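Side-chain contact in gram-negative insecticidal protein (Chromobacterium piscinae, PDB 6FBM), which is an insecticidal toxin of the MACPF and beta-tripod families that probably acts by forming pores in membranes: residues K207-E212 with S227-S232. Numbering follows the deposited sequence.
Sequences KALVGE and SFRSNS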
loop_
_atom_site.group_PDB
_atom_site.type_symbol
_atom_site.label_atom_id
_atom_site.label_comp_id
_atom_site.label_asym_id
_atom_site.label_seq_id
_atom_site.Cartn_x
_atom_site.Cartn_y
_atom_site.Cartn_z
ATOM N N LYS A 207 32.126 -0.843 15.802
ATOM C CA LYS A 207 31.197 -0.216 16.762
ATOM C C LYS A 207 30.961 1.266 16.542
ATOM O O LYS A 207 29.874 1.738 16.798
ATOM C CB LYS A 207 31.623 -0.473 18.204
ATOM C CG LYS A 207 31.323 -1.888 18.613
ATOM C CD LYS A 207 31.724 -2.158 20.054
ATOM C CE LYS A 207 31.281 -3.562 20.459
ATOM N NZ LYS A 207 31.984 -3.961 21.710
ATOM N N ALA A 208 31.966 1.989 16.081
ATOM C CA ALA A 208 31.801 3.408 15.743
ATOM C C ALA A 208 30.967 3.566 14.490
ATOM O O ALA A 208 30.165 4.501 14.366
ATOM C CB ALA A 208 33.148 4.081 15.545
ATOM N N LEU A 209 31.151 2.638 13.566
ATOM C CA LEU A 209 30.456 2.659 12.295
ATOM C C LEU A 209 28.956 2.545 12.462
ATOM O O LEU A 209 28.200 3.295 11.865
ATOM C CB LEU A 209 30.975 1.505 11.446
ATOM C CG LEU A 209 30.752 1.510 9.993
ATOM C CD1 LEU A 209 31.234 2.784 9.323
ATOM C CD2 LEU A 209 31.544 0.333 9.430
ATOM N N VAL A 210 28.544 1.613 13.300
ATOM C CA VAL A 210 27.153 1.396 13.616
ATOM C C VAL A 210 26.632 2.231 14.773
ATOM O O VAL A 210 25.484 2.133 15.127
ATOM C CB VAL A 210 26.882 -0.122 13.880
ATOM C CG1 VAL A 210 27.394 -0.962 12.710
ATOM C CG2 VAL A 210 27.384 -0.600 15.203
ATOM N N GLY A 211 27.482 3.021 15.389
ATOM C CA GLY A 211 27.057 3.961 16.425
ATOM C C GLY A 211 26.923 3.376 17.807
ATOM O O GLY A 211 26.395 4.040 18.692
ATOM N N GLU A 212 27.402 2.155 18.030
ATOM C CA GLU A 212 27.423 1.626 19.395
ATOM C C GLU A 212 28.427 2.367 20.280
ATOM O O GLU A 212 28.222 2.479 21.505
ATOM C CB GLU A 212 27.673 0.129 19.409
ATOM C CG GLU A 212 26.458 -0.677 18.951
ATOM C CD GLU A 212 26.794 -2.101 18.593
ATOM O OE1 GLU A 212 27.757 -2.650 19.205
ATOM O OE2 GLU A 212 26.063 -2.669 17.736
ATOM N N SER A 227 43.766 4.617 11.081
ATOM C CA SER A 227 44.892 3.823 10.613
ATOM C C SER A 227 44.443 2.445 10.090
ATOM O O SER A 227 44.873 1.986 9.030
ATOM C CB SER A 227 45.884 3.654 11.755
ATOM O OG SER A 227 47.117 3.209 11.261
ATOM N N PHE A 228 43.566 1.802 10.854
ATOM C CA PHE A 228 42.959 0.512 10.477
ATOM C C PHE A 228 42.227 0.609 9.142
ATOM O O PHE A 228 42.480 -0.157 8.214
ATOM C CB PHE A 228 42.034 0.020 11.613
ATOM C CG PHE A 228 41.157 -1.137 11.255
ATOM C CD1 PHE A 228 41.641 -2.434 11.259
ATOM C CD2 PHE A 228 39.820 -0.933 10.939
ATOM C CE1 PHE A 228 40.797 -3.506 10.934
ATOM C CE2 PHE A 228 38.980 -1.986 10.626
ATOM C CZ PHE A 228 39.470 -3.273 10.615
ATOM N N ARG A 229 41.343 1.585 9.050
ATOM C CA ARG A 229 40.525 1.750 7.870
ATOM C C ARG A 229 41.314 2.065 6.604
ATOM O O ARG A 229 41.086 1.442 5.570
ATOM C CB ARG A 229 39.452 2.822 8.106
ATOM C CG ARG A 229 38.389 2.398 9.104
ATOM C CD ARG A 229 37.265 3.416 9.220
ATOM N NE ARG A 229 36.354 3.033 10.286
ATOM C CZ ARG A 229 35.318 3.759 10.701
ATOM N NH1 ARG A 229 35.033 4.929 10.123
ATOM N NH2 ARG A 229 34.574 3.324 11.719
ATOM N N SER A 230 42.225 3.026 6.680
ATOM C CA SER A 230 42.989 3.437 5.498
ATOM C C SER A 230 44.115 2.456 5.108
ATOM O O SER A 230 44.591 2.505 3.971
ATOM C CB SER A 230 43.479 4.900 5.597
ATOM O OG SER A 230 44.137 5.125 6.794
ATOM N N ASN A 231 44.501 1.554 6.014
ATOM C CA ASN A 231 45.417 0.443 5.674
ATOM C C ASN A 231 44.772 -0.948 5.664
ATOM O O ASN A 231 45.483 -1.959 5.764
ATOM C CB ASN A 231 46.627 0.452 6.607
ATOM C CG ASN A 231 47.405 1.747 6.533
ATOM O OD1 ASN A 231 47.547 2.463 7.539
ATOM N ND2 ASN A 231 47.878 2.079 5.341
ATOM N N SER A 232 43.442 -1.014 5.538
ATOM C CA SER A 232 42.747 -2.300 5.310
ATOM C C SER A 232 41.775 -2.223 4.151
ATOM O O SER A 232 41.217 -1.184 3.850
ATOM C CB SER A 232 41.978 -2.771 6.558
ATOM O OG SER A 232 42.785 -2.753 7.714
#
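The ends of helices 198-209 and 220-230 stand well apart, the nearest CA atoms, those of L209 and R229, being 11.0 Å from each other, and no hydrogen bond runs from one segment to the other. A single long side chain spans the gap. The R229 side chain starts with CG anti to the carbonyl carbon (chi1 -69°) and then stays extended through NE, which carries the guanidinium across to the last turn of helix 198-209. There R229 NH2 does the touching, closest to the backbone at L209 N, 3.9 Å away. It also lies 4.0 Å from L209 CB, a loose van der Waals fit. The methyl L209 CD1 sits over one face of the guanidinium, 4.1 Å from NH2, while the A208 methyl approaches obliquely. R229 NE is hydrogen-bonded to S205 OG, one turn back along helix 198-209, which helps to hold the group there; L209 and A208 supply the nonpolar side. L209 also packs on Y183 of strand 179-187. Beside R229, F228 packs between that strand and helix 198-209, against Y183, A185, A202 and S205. Where helix 220-230 gives way to strand 232-239, S232 OG donates to F228 O at 2.7 Å, the donor lying 29° out of the carbonyl plane, and is also hydrogen-bonded to S187 OG. Helices 198-209 and 220-230 belong to a helical cluster inserted between neighbouring antiparallel strands, 179-187 and 232-239, as is characteristic of the MACPF/CDC fold; by analogy with relatives, this cluster probably unfolds into a membrane-spanning hairpin during pore formation.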